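Nucleoside-diphosphate-sugar epimerase (PDB 2X4G) probably binds NAD(P) through a Rossmann fold as a member of the epimerase/dehydratase family, presumably to act on nucleotide-linked sugars. Local coordinates at residues 195-200 and 253-258; 214-219 and 321-326; 64-69 and 106-111; 100-105 and 156-161. One frame throughout, in Å; residues are numbered along the deposited sequence.

Contact 1 of 4, residues 195-200 and 253-258; sequences GRVITA and RRIAEL
Segments 195-200 and 253-258, on helices 196-202 and 248-259, come closest at Ile198 and Ile255, whose CA atoms lie 6.5 Å apart. Ile255 does most of the touching. Its CG1 stands opposite the carbonyl carbon (chi1 -68°) and chi2 is extended at 165°, which carries CD1 across to the neighbouring helix, 3.9 Å from Ile198 CG1. The same methyl also comes within 4.3 Å of Val197 CG1, so one branch end bridges two consecutive residues. The other branch, Ile255 CG2, lies 4.1 Å from Ile198 CA, against the backbone itself. The two isoleucine side chains meet at about a right angle. Both helices belong to the C-terminal part that, in extended short-chain dehydrogenases, completes the substrate side next to the Rossmann core. Ile198 also touches Ala330 and Phe334 of helix 323-336, so the pair forms part of a wider apolar layer between three helices, and Val197 also touches Met206. The charged groups stand apart from this buried patch: one turn of helix 248-259 is spanned by a salt bridge, Arg253 NH1 to Glu257 OE2 at 2.8 Å, and Arg253 NH2 has a second carboxylate partner in Asp250.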
# COMPACT_ATOMS: atom_id res chain seq x y z
N GLY A 195 -5.45 -18.70 7.81
CA GLY A 195 -5.89 -18.58 9.19
C GLY A 195 -5.47 -17.33 9.95
O GLY A 195 -5.57 -17.32 11.18
N ARG A 196 -5.02 -16.28 9.26
CA ARG A 196 -4.79 -14.99 9.94
C ARG A 196 -6.11 -14.39 10.43
O ARG A 196 -6.11 -13.56 11.34
CB ARG A 196 -3.99 -13.98 9.09
CG ARG A 196 -2.47 -13.94 9.45
CD ARG A 196 -1.57 -13.00 8.58
NE ARG A 196 -1.12 -13.63 7.33
CZ ARG A 196 -0.39 -13.04 6.36
NH1 ARG A 196 -0.00 -11.77 6.48
NH2 ARG A 196 -0.06 -13.72 5.26
N VAL A 197 -7.24 -14.81 9.83
CA VAL A 197 -8.56 -14.37 10.29
C VAL A 197 -8.73 -14.77 11.72
O VAL A 197 -9.20 -13.99 12.53
CB VAL A 197 -9.76 -15.04 9.57
CG1 VAL A 197 -10.97 -14.12 9.68
CG2 VAL A 197 -9.47 -15.32 8.14
N ILE A 198 -8.35 -16.02 12.01
CA ILE A 198 -8.56 -16.60 13.31
C ILE A 198 -7.68 -15.92 14.32
O ILE A 198 -8.15 -15.53 15.36
CB ILE A 198 -8.28 -18.12 13.31
CG1 ILE A 198 -9.41 -18.85 12.57
CG2 ILE A 198 -8.15 -18.62 14.72
CD1 ILE A 198 -9.01 -20.20 12.05
N THR A 199 -6.42 -15.73 13.98
CA THR A 199 -5.50 -15.07 14.92
C THR A 199 -5.77 -13.56 15.04
O THR A 199 -5.64 -13.01 16.13
CB THR A 199 -4.03 -15.37 14.61
OG1 THR A 199 -3.65 -14.81 13.35
CG2 THR A 199 -3.79 -16.88 14.59
N ALA A 200 -6.15 -12.90 13.95
CA ALA A 200 -6.44 -11.47 14.02
C ALA A 200 -7.58 -11.25 15.02
O ALA A 200 -7.45 -10.47 15.98
CB ALA A 200 -6.80 -10.91 12.67
N ARG A 253 -18.27 -14.21 12.96
CA ARG A 253 -19.00 -14.32 14.22
C ARG A 253 -18.74 -15.66 14.90
O ARG A 253 -18.66 -15.73 16.12
CB ARG A 253 -20.50 -14.06 14.00
CG ARG A 253 -21.32 -13.87 15.30
CD ARG A 253 -22.84 -13.87 15.05
NE ARG A 253 -23.22 -14.74 13.93
CZ ARG A 253 -23.28 -16.07 13.98
NH1 ARG A 253 -22.98 -16.73 15.10
NH2 ARG A 253 -23.63 -16.76 12.90
N ARG A 254 -18.55 -16.72 14.12
CA ARG A 254 -18.42 -18.03 14.74
C ARG A 254 -17.07 -18.10 15.42
O ARG A 254 -16.95 -18.54 16.55
CB ARG A 254 -18.58 -19.16 13.73
CG ARG A 254 -19.86 -19.05 12.86
CD ARG A 254 -21.08 -19.77 13.45
NE ARG A 254 -20.98 -21.23 13.34
CZ ARG A 254 -21.11 -21.92 12.21
NH1 ARG A 254 -20.99 -23.26 12.24
NH2 ARG A 254 -21.34 -21.30 11.05
N ILE A 255 -16.05 -17.63 14.72
CA ILE A 255 -14.68 -17.60 15.25
C ILE A 255 -14.66 -16.78 16.52
O ILE A 255 -14.10 -17.22 17.50
CB ILE A 255 -13.68 -17.01 14.21
CG1 ILE A 255 -13.54 -17.96 13.01
CG2 ILE A 255 -12.33 -16.73 14.85
CD1 ILE A 255 -12.89 -17.32 11.83
N ALA A 256 -15.28 -15.60 16.50
CA ALA A 256 -15.40 -14.81 17.73
C ALA A 256 -16.04 -15.61 18.88
O ALA A 256 -15.50 -15.68 19.98
CB ALA A 256 -16.20 -13.55 17.49
N GLU A 257 -17.17 -16.23 18.61
CA GLU A 257 -17.92 -16.91 19.67
C GLU A 257 -17.09 -18.02 20.29
O GLU A 257 -17.09 -18.19 21.52
CB GLU A 257 -19.26 -17.42 19.14
CG GLU A 257 -20.25 -16.27 18.88
CD GLU A 257 -21.41 -16.66 17.96
OE1 GLU A 257 -21.53 -17.86 17.61
OE2 GLU A 257 -22.21 -15.76 17.59
N LEU A 258 -16.36 -18.75 19.44
CA LEU A 258 -15.50 -19.84 19.87
C LEU A 258 -14.29 -19.35 20.65
O LEU A 258 -13.85 -20.03 21.57
CB LEU A 258 -15.03 -20.62 18.66
CG LEU A 258 -16.13 -21.37 17.92
CD1 LEU A 258 -15.56 -21.97 16.65
CD2 LEU A 258 -16.74 -22.44 18.86

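Contact 2 of 4, residues 214-219 and 321-326; sequences RNVIDA and TALDDT
The carboxylate of Asp218 is the flat group of this contact, and its two oxygens have different work. OD1 receives the hydroxyl of Thr326, with Thr326 OG1 as donor at 2.5 Å from Asp218 OD1, on its anti side and only 15° out of the carboxylate plane. OD2 accepts a hydrogen bond from a water and caps the backbone N of Glu221. The motif is therefore a helix N-cap at the end of a strand: Asp218 closes strand 213-218 of the central mixed sheet and starts helix 219-232, while its other oxygen binds the first turn of helix 323-336, near the C-terminus. Arg329 of that same helix forms a salt bridge with OD1, which is thus gripped by both a hydroxyl and a guanidinium; this would probably stabilise the ionised form of a largely buried acid. The CB bond of Asp218 already points at the helix, and with CG anti to the backbone N (chi1 174°) the carboxylate extends to Thr326. The methyls of the two threonines also touch it, with Thr326 CG2 3.4 Å and Thr321 CG2 3.8 Å from Asp218 OD1. Two residues back along the strand the chemistry turns apolar. Val216 CG1 lies 4.0 Å from Leu323 CD1, the side chains meeting about perpendicularly, and Leu323 goes on to touch His244 and Leu246 of strand 238-247. The water on Asp218 OD2, 2.7 Å away, extends the polar end of the contact to Thr321, whose OG1 it reaches in a weak bond at 3.3 Å.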
# COMPACT_ATOMS: atom_id res chain seq x y z
N ARG A 214 -18.22 -16.15 0.73
CA ARG A 214 -16.99 -16.93 0.68
C ARG A 214 -17.25 -18.40 0.91
O ARG A 214 -18.15 -18.75 1.66
CB ARG A 214 -16.04 -16.43 1.76
CG ARG A 214 -14.63 -16.93 1.58
CD ARG A 214 -13.67 -16.22 2.51
NE ARG A 214 -13.47 -14.83 2.13
CZ ARG A 214 -12.70 -14.42 1.13
NH1 ARG A 214 -12.04 -15.29 0.37
NH2 ARG A 214 -12.61 -13.11 0.87
N ASN A 215 -16.47 -19.25 0.25
CA ASN A 215 -16.46 -20.69 0.55
C ASN A 215 -15.21 -21.07 1.31
O ASN A 215 -14.08 -20.81 0.86
CB ASN A 215 -16.55 -21.55 -0.71
CG ASN A 215 -16.78 -23.03 -0.39
OD1 ASN A 215 -15.83 -23.81 -0.32
ND2 ASN A 215 -18.04 -23.42 -0.18
N VAL A 216 -15.44 -21.69 2.47
CA VAL A 216 -14.40 -22.13 3.38
C VAL A 216 -14.34 -23.65 3.35
O VAL A 216 -15.38 -24.30 3.27
CB VAL A 216 -14.72 -21.63 4.79
CG1 VAL A 216 -13.91 -22.38 5.85
CG2 VAL A 216 -14.43 -20.16 4.86
N ILE A 217 -13.13 -24.21 3.42
CA ILE A 217 -12.95 -25.67 3.39
C ILE A 217 -11.92 -26.12 4.41
O ILE A 217 -10.92 -25.45 4.66
CB ILE A 217 -12.55 -26.22 1.98
CG1 ILE A 217 -12.69 -27.76 1.97
CG2 ILE A 217 -11.15 -25.78 1.60
CD1 ILE A 217 -12.02 -28.46 0.87
N ASP A 218 -12.20 -27.27 5.00
CA ASP A 218 -11.38 -27.85 6.04
C ASP A 218 -10.06 -28.33 5.38
O ASP A 218 -10.06 -28.89 4.29
CB ASP A 218 -12.19 -28.97 6.71
CG ASP A 218 -11.41 -29.78 7.73
OD1 ASP A 218 -11.52 -29.46 8.93
OD2 ASP A 218 -10.73 -30.78 7.36
N ALA A 219 -8.94 -28.06 6.03
CA ALA A 219 -7.66 -28.34 5.45
C ALA A 219 -7.49 -29.84 5.18
O ALA A 219 -7.06 -30.24 4.10
CB ALA A 219 -6.54 -27.84 6.33
N THR A 321 -17.21 -32.63 7.34
CA THR A 321 -16.77 -32.06 8.63
C THR A 321 -17.58 -30.82 9.00
O THR A 321 -17.77 -29.94 8.19
CB THR A 321 -15.24 -31.70 8.57
OG1 THR A 321 -14.50 -32.82 8.08
CG2 THR A 321 -14.68 -31.32 9.92
N ALA A 322 -18.08 -30.77 10.23
CA ALA A 322 -18.75 -29.57 10.73
C ALA A 322 -17.75 -28.44 10.72
O ALA A 322 -16.58 -28.66 11.04
CB ALA A 322 -19.26 -29.79 12.14
N LEU A 323 -18.21 -27.24 10.35
CA LEU A 323 -17.37 -26.03 10.34
C LEU A 323 -16.78 -25.69 11.68
O LEU A 323 -15.71 -25.14 11.73
CB LEU A 323 -18.19 -24.81 9.91
CG LEU A 323 -17.41 -23.50 9.77
CD1 LEU A 323 -16.19 -23.69 8.84
CD2 LEU A 323 -18.35 -22.43 9.25
N ASP A 324 -17.49 -25.97 12.77
CA ASP A 324 -17.02 -25.65 14.11
C ASP A 324 -15.83 -26.52 14.44
O ASP A 324 -14.89 -26.06 15.11
CB ASP A 324 -18.10 -25.90 15.16
CG ASP A 324 -19.08 -24.75 15.31
OD1 ASP A 324 -19.97 -24.88 16.19
OD2 ASP A 324 -18.97 -23.74 14.57
N ASP A 325 -15.88 -27.78 14.02
CA ASP A 325 -14.80 -28.72 14.30
C ASP A 325 -13.52 -28.25 13.60
O ASP A 325 -12.43 -28.38 14.14
CB ASP A 325 -15.17 -30.14 13.86
CG ASP A 325 -16.39 -30.68 14.59
OD1 ASP A 325 -16.27 -31.16 15.73
OD2 ASP A 325 -17.51 -30.61 14.04
N THR A 326 -13.67 -27.67 12.41
CA THR A 326 -12.53 -27.15 11.66
C THR A 326 -11.99 -25.92 12.34
O THR A 326 -10.81 -25.85 12.63
CB THR A 326 -12.94 -26.75 10.26
OG1 THR A 326 -13.39 -27.91 9.57
CG2 THR A 326 -11.80 -26.13 9.53
O HOH W 1 -11.26 -33.01 8.77

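Contact 3 of 4, residues 64-69 and 106-111; sequences EMLDHA and TNPFYA
His68 brings the NE2-CD2 side of its imidazole up to Pro108, obliquely. His68 NE2 is 3.5 Å and CD2 3.6 Å from Pro108 CB, so the far side of the imidazole, rather than its attachment to the chain, makes the approach. The first torsion explains this: CG stands opposite the carbonyl carbon (chi1 -47°), which swings the ring across the gap although the CB bond itself does not head for the other helix. Leu66 meets another part of the proline ring, its CD2 4.1 Å from Pro108 CG; the two side chains lie alongside each other and run in the same direction. On the Leu66 side the backbone also takes part, with Met65 O 3.9 Å from Pro108 CB. Pro108 is thus approached by a leucine methyl, a carbonyl oxygen and an imidazole, and it contributes more of the buried surface than any other residue. The setting is the Rossmann fold. The turn at 64-67 leads out of strand 59-62 into helix 68-74, for which Asp67 occupies the N-cap position, while helix 98-116 lies in the connection from strand 80-83 to strand 121-124. Proline has no N-H to donate, so the helical bonding is broken at Pro108 and the helix kinks there. Phe109 packs on the sheet, its ring against Phe83 and its side chain on Val81 and Ile121, while Tyr110 touches both Tyr123 of the sheet and helix 154-171. Thr106 OG1 is hydrogen-bonded to Gln165 of that helix.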
# COMPACT_ATOMS: atom_id res chain seq x y z
N GLU A 64 15.74 -26.84 -6.35
CA GLU A 64 15.36 -25.44 -6.48
C GLU A 64 14.44 -25.33 -7.70
O GLU A 64 14.63 -26.00 -8.70
CB GLU A 64 16.58 -24.52 -6.61
CG GLU A 64 17.37 -24.35 -5.30
CD GLU A 64 18.86 -24.05 -5.52
OE1 GLU A 64 19.71 -24.92 -5.18
OE2 GLU A 64 19.19 -22.95 -6.03
N MET A 65 13.43 -24.48 -7.60
CA MET A 65 12.37 -24.48 -8.60
C MET A 65 12.72 -23.77 -9.89
O MET A 65 11.83 -23.58 -10.73
CB MET A 65 11.14 -23.83 -8.00
CG MET A 65 10.63 -24.57 -6.78
SD MET A 65 8.84 -24.70 -6.88
CE MET A 65 8.32 -22.96 -6.75
N LEU A 66 13.98 -23.36 -10.04
CA LEU A 66 14.45 -22.74 -11.28
C LEU A 66 15.66 -23.51 -11.81
O LEU A 66 16.51 -22.94 -12.48
CB LEU A 66 14.81 -21.27 -11.03
CG LEU A 66 13.67 -20.39 -10.47
CD1 LEU A 66 14.15 -18.97 -10.19
CD2 LEU A 66 12.45 -20.38 -11.41
N ASP A 67 15.68 -24.81 -11.52
CA ASP A 67 16.84 -25.71 -11.77
C ASP A 67 16.35 -26.97 -12.53
O ASP A 67 16.09 -28.01 -11.92
CB ASP A 67 17.48 -26.04 -10.40
CG ASP A 67 18.52 -27.15 -10.46
OD1 ASP A 67 19.11 -27.44 -11.52
OD2 ASP A 67 18.75 -27.75 -9.39
N HIS A 68 16.24 -26.86 -13.85
CA HIS A 68 15.61 -27.89 -14.72
C HIS A 68 16.26 -29.27 -14.64
O HIS A 68 15.60 -30.26 -14.88
CB HIS A 68 15.60 -27.46 -16.19
CG HIS A 68 15.12 -26.06 -16.42
ND1 HIS A 68 15.98 -25.00 -16.63
CD2 HIS A 68 13.87 -25.55 -16.48
CE1 HIS A 68 15.29 -23.89 -16.79
NE2 HIS A 68 14.00 -24.19 -16.71
N ALA A 69 17.55 -29.33 -14.35
CA ALA A 69 18.23 -30.61 -14.15
C ALA A 69 17.66 -31.33 -12.92
O ALA A 69 17.43 -32.54 -12.94
CB ALA A 69 19.75 -30.39 -14.00
N THR A 106 6.27 -21.37 -12.33
CA THR A 106 5.59 -22.56 -12.82
C THR A 106 6.16 -23.07 -14.13
O THR A 106 6.14 -24.27 -14.38
CB THR A 106 4.08 -22.33 -13.06
OG1 THR A 106 3.90 -21.16 -13.84
CG2 THR A 106 3.32 -22.21 -11.73
N ASN A 107 6.65 -22.18 -14.97
CA ASN A 107 6.99 -22.61 -16.32
C ASN A 107 8.05 -23.72 -16.34
O ASN A 107 7.88 -24.71 -17.07
CB ASN A 107 7.39 -21.45 -17.22
CG ASN A 107 6.84 -21.61 -18.61
OD1 ASN A 107 5.65 -21.91 -18.80
ND2 ASN A 107 7.70 -21.44 -19.62
N PRO A 108 9.12 -23.60 -15.54
CA PRO A 108 10.11 -24.67 -15.52
C PRO A 108 9.55 -26.00 -15.02
O PRO A 108 9.96 -27.06 -15.48
CB PRO A 108 11.19 -24.14 -14.56
CG PRO A 108 11.02 -22.69 -14.54
CD PRO A 108 9.54 -22.47 -14.68
N PHE A 109 8.61 -25.93 -14.09
CA PHE A 109 8.03 -27.13 -13.51
C PHE A 109 7.35 -27.94 -14.60
O PHE A 109 7.54 -29.14 -14.70
CB PHE A 109 7.04 -26.75 -12.40
CG PHE A 109 6.12 -27.86 -12.00
CD1 PHE A 109 6.56 -28.87 -11.16
CD2 PHE A 109 4.82 -27.91 -12.47
CE1 PHE A 109 5.74 -29.90 -10.80
CE2 PHE A 109 3.99 -28.93 -12.12
CZ PHE A 109 4.45 -29.93 -11.27
N TYR A 110 6.55 -27.26 -15.40
CA TYR A 110 5.86 -27.90 -16.52
C TYR A 110 6.88 -28.44 -17.52
O TYR A 110 6.77 -29.58 -18.00
CB TYR A 110 4.94 -26.91 -17.21
CG TYR A 110 3.73 -26.53 -16.40
CD1 TYR A 110 2.83 -27.48 -15.97
CD2 TYR A 110 3.47 -25.21 -16.06
CE1 TYR A 110 1.71 -27.15 -15.23
CE2 TYR A 110 2.35 -24.87 -15.32
CZ TYR A 110 1.47 -25.83 -14.91
OH TYR A 110 0.36 -25.49 -14.19
N ALA A 111 7.89 -27.63 -17.81
CA ALA A 111 9.02 -28.09 -18.59
C ALA A 111 9.53 -29.43 -18.05
O ALA A 111 9.58 -30.41 -18.80
CB ALA A 111 10.15 -27.05 -18.58

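Contact 4 of 4, residues 100-105 and 156-161; sequences ASALGQ and VLCKWA
This is a surface contact between two long helices of the Rossmann domain, 98-116 and 154-171, which flank strand 121-124 in sequence. Ala102 and Leu103 of the first helix meet Cys158 and Ala161 of the second, with 7.0 Å between the CA atoms of Ala102 and Cys158 and 7.7 Å between those of Leu103 and Ala161. Three of the four touching side chains are small, which suits so close a backbone approach. Ala102 presents its CB to Cys158 SG at 3.6 Å; the sulfur extends opposite the backbone N (chi1 166°) and so brings itself to the alanine methyl. One turn further along helix 154-171 the partner is again small, Ala161, but it now meets a long side chain, Leu103. Leu103 has an extended chi2 of 179°, and its CD2 ends 4.2 Å from Ala161 CB. Ala102 and Leu103 both also touch Leu162, and Leu103 continues onto Gln165, so the packing runs on along the helix. The helix 154-171 carries, at Lys159, the lysine of the Tyr-x-x-x-Lys sequence that marks the short-chain dehydrogenases. Lys159 makes no contact with segment 100-105; it touches Ser126, while Trp160 packs on Leu148 and Pro149. In many extended relatives this pair of helices builds the dimer interface, yet here the second subunit touches neither segment. No hydrogen bond or salt bridge crosses between the two segments, so here dispersion and fit of shape do the work; a directional bond between the same helices comes further along, from Thr106 to Gln165.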
# COMPACT_ATOMS: atom_id res chain seq x y z
N ALA A 100 4.32 -11.83 -14.06
CA ALA A 100 5.50 -12.34 -14.78
C ALA A 100 6.31 -13.39 -14.02
O ALA A 100 6.82 -14.35 -14.63
CB ALA A 100 6.41 -11.18 -15.16
N SER A 101 6.45 -13.19 -12.71
CA SER A 101 7.27 -14.04 -11.85
C SER A 101 6.49 -15.19 -11.24
O SER A 101 7.09 -16.13 -10.74
CB SER A 101 7.88 -13.21 -10.72
OG SER A 101 6.86 -12.64 -9.93
N ALA A 102 5.16 -15.08 -11.24
CA ALA A 102 4.29 -16.22 -10.91
C ALA A 102 4.45 -17.26 -12.01
O ALA A 102 4.72 -18.44 -11.75
CB ALA A 102 2.84 -15.77 -10.78
N LEU A 103 4.31 -16.79 -13.26
CA LEU A 103 4.52 -17.63 -14.43
C LEU A 103 5.95 -18.14 -14.52
O LEU A 103 6.18 -19.23 -15.01
CB LEU A 103 4.16 -16.86 -15.70
CG LEU A 103 2.69 -16.47 -15.86
CD1 LEU A 103 2.52 -15.69 -17.16
CD2 LEU A 103 1.77 -17.69 -15.84
N GLY A 104 6.90 -17.34 -14.03
CA GLY A 104 8.31 -17.72 -14.05
C GLY A 104 8.66 -18.89 -13.15
O GLY A 104 9.63 -19.61 -13.41
N GLN A 105 7.89 -19.09 -12.09
CA GLN A 105 8.10 -20.22 -11.20
C GLN A 105 7.48 -21.48 -11.78
O GLN A 105 8.10 -22.55 -11.73
CB GLN A 105 7.50 -19.95 -9.81
CG GLN A 105 8.29 -18.93 -8.95
CD GLN A 105 7.63 -18.65 -7.57
OE1 GLN A 105 6.97 -19.53 -6.97
NE2 GLN A 105 7.83 -17.42 -7.06
N VAL A 156 -6.28 -11.01 -9.20
CA VAL A 156 -7.15 -11.76 -10.13
C VAL A 156 -6.39 -12.08 -11.41
O VAL A 156 -6.56 -13.16 -11.97
CB VAL A 156 -8.43 -10.96 -10.52
CG1 VAL A 156 -9.08 -11.58 -11.77
CG2 VAL A 156 -9.41 -10.88 -9.37
N LEU A 157 -5.56 -11.15 -11.86
CA LEU A 157 -4.87 -11.27 -13.14
C LEU A 157 -3.84 -12.38 -13.07
O LEU A 157 -3.76 -13.25 -13.95
CB LEU A 157 -4.20 -9.95 -13.48
CG LEU A 157 -3.83 -9.78 -14.95
CD1 LEU A 157 -5.07 -9.78 -15.82
CD2 LEU A 157 -3.05 -8.49 -15.15
N CYS A 158 -3.07 -12.36 -12.00
CA CYS A 158 -2.11 -13.40 -11.72
C CYS A 158 -2.81 -14.76 -11.59
O CYS A 158 -2.41 -15.76 -12.19
CB CYS A 158 -1.33 -13.05 -10.46
SG CYS A 158 -0.42 -14.44 -9.83
N LYS A 159 -3.89 -14.79 -10.84
CA LYS A 159 -4.65 -16.04 -10.68
C LYS A 159 -5.31 -16.50 -11.98
O LYS A 159 -5.42 -17.69 -12.22
CB LYS A 159 -5.66 -15.92 -9.53
CG LYS A 159 -5.15 -16.52 -8.19
CD LYS A 159 -3.74 -16.06 -7.77
CE LYS A 159 -3.14 -16.94 -6.67
NZ LYS A 159 -3.19 -18.41 -7.03
N TRP A 160 -5.73 -15.57 -12.82
CA TRP A 160 -6.27 -15.92 -14.13
C TRP A 160 -5.19 -16.50 -15.02
O TRP A 160 -5.44 -17.45 -15.74
CB TRP A 160 -6.90 -14.70 -14.82
CG TRP A 160 -7.15 -14.90 -16.28
CD1 TRP A 160 -8.25 -15.45 -16.84
CD2 TRP A 160 -6.27 -14.56 -17.36
NE1 TRP A 160 -8.12 -15.48 -18.21
CE2 TRP A 160 -6.92 -14.94 -18.55
CE3 TRP A 160 -5.01 -13.97 -17.43
CZ2 TRP A 160 -6.34 -14.73 -19.82
CZ3 TRP A 160 -4.43 -13.78 -18.69
CH2 TRP A 160 -5.10 -14.15 -19.86
N ALA A 161 -4.01 -15.91 -14.99
CA ALA A 161 -2.90 -16.37 -15.84
C ALA A 161 -2.48 -17.81 -15.52
O ALA A 161 -2.41 -18.65 -16.41
CB ALA A 161 -1.71 -15.43 -15.71

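Overall arrangement
Contacts 1 and 2 are buried and lie on one side of the chain's centre, whereas contact 3 is only partly buried and contact 4 lies at the surface, with their centres about 34 and 28 Å from that of contact 2. Helix 98-116 serves both contacts 3 and 4, which touch where Leu66 CD2 packs on Gly104 O at 3.5 Å. Contacts 1 and 2 are joined by a salt bridge, Arg254 NH1 to Asp324 OD2 at 3.1 Å. Chemistry does not simply follow depth: the carboxylate-hydroxyl bond belongs to buried contact 2, whereas contacts 1, 3 and 4 rely on packing, aliphatic in 1, around a proline in 3 and among small residues in 4.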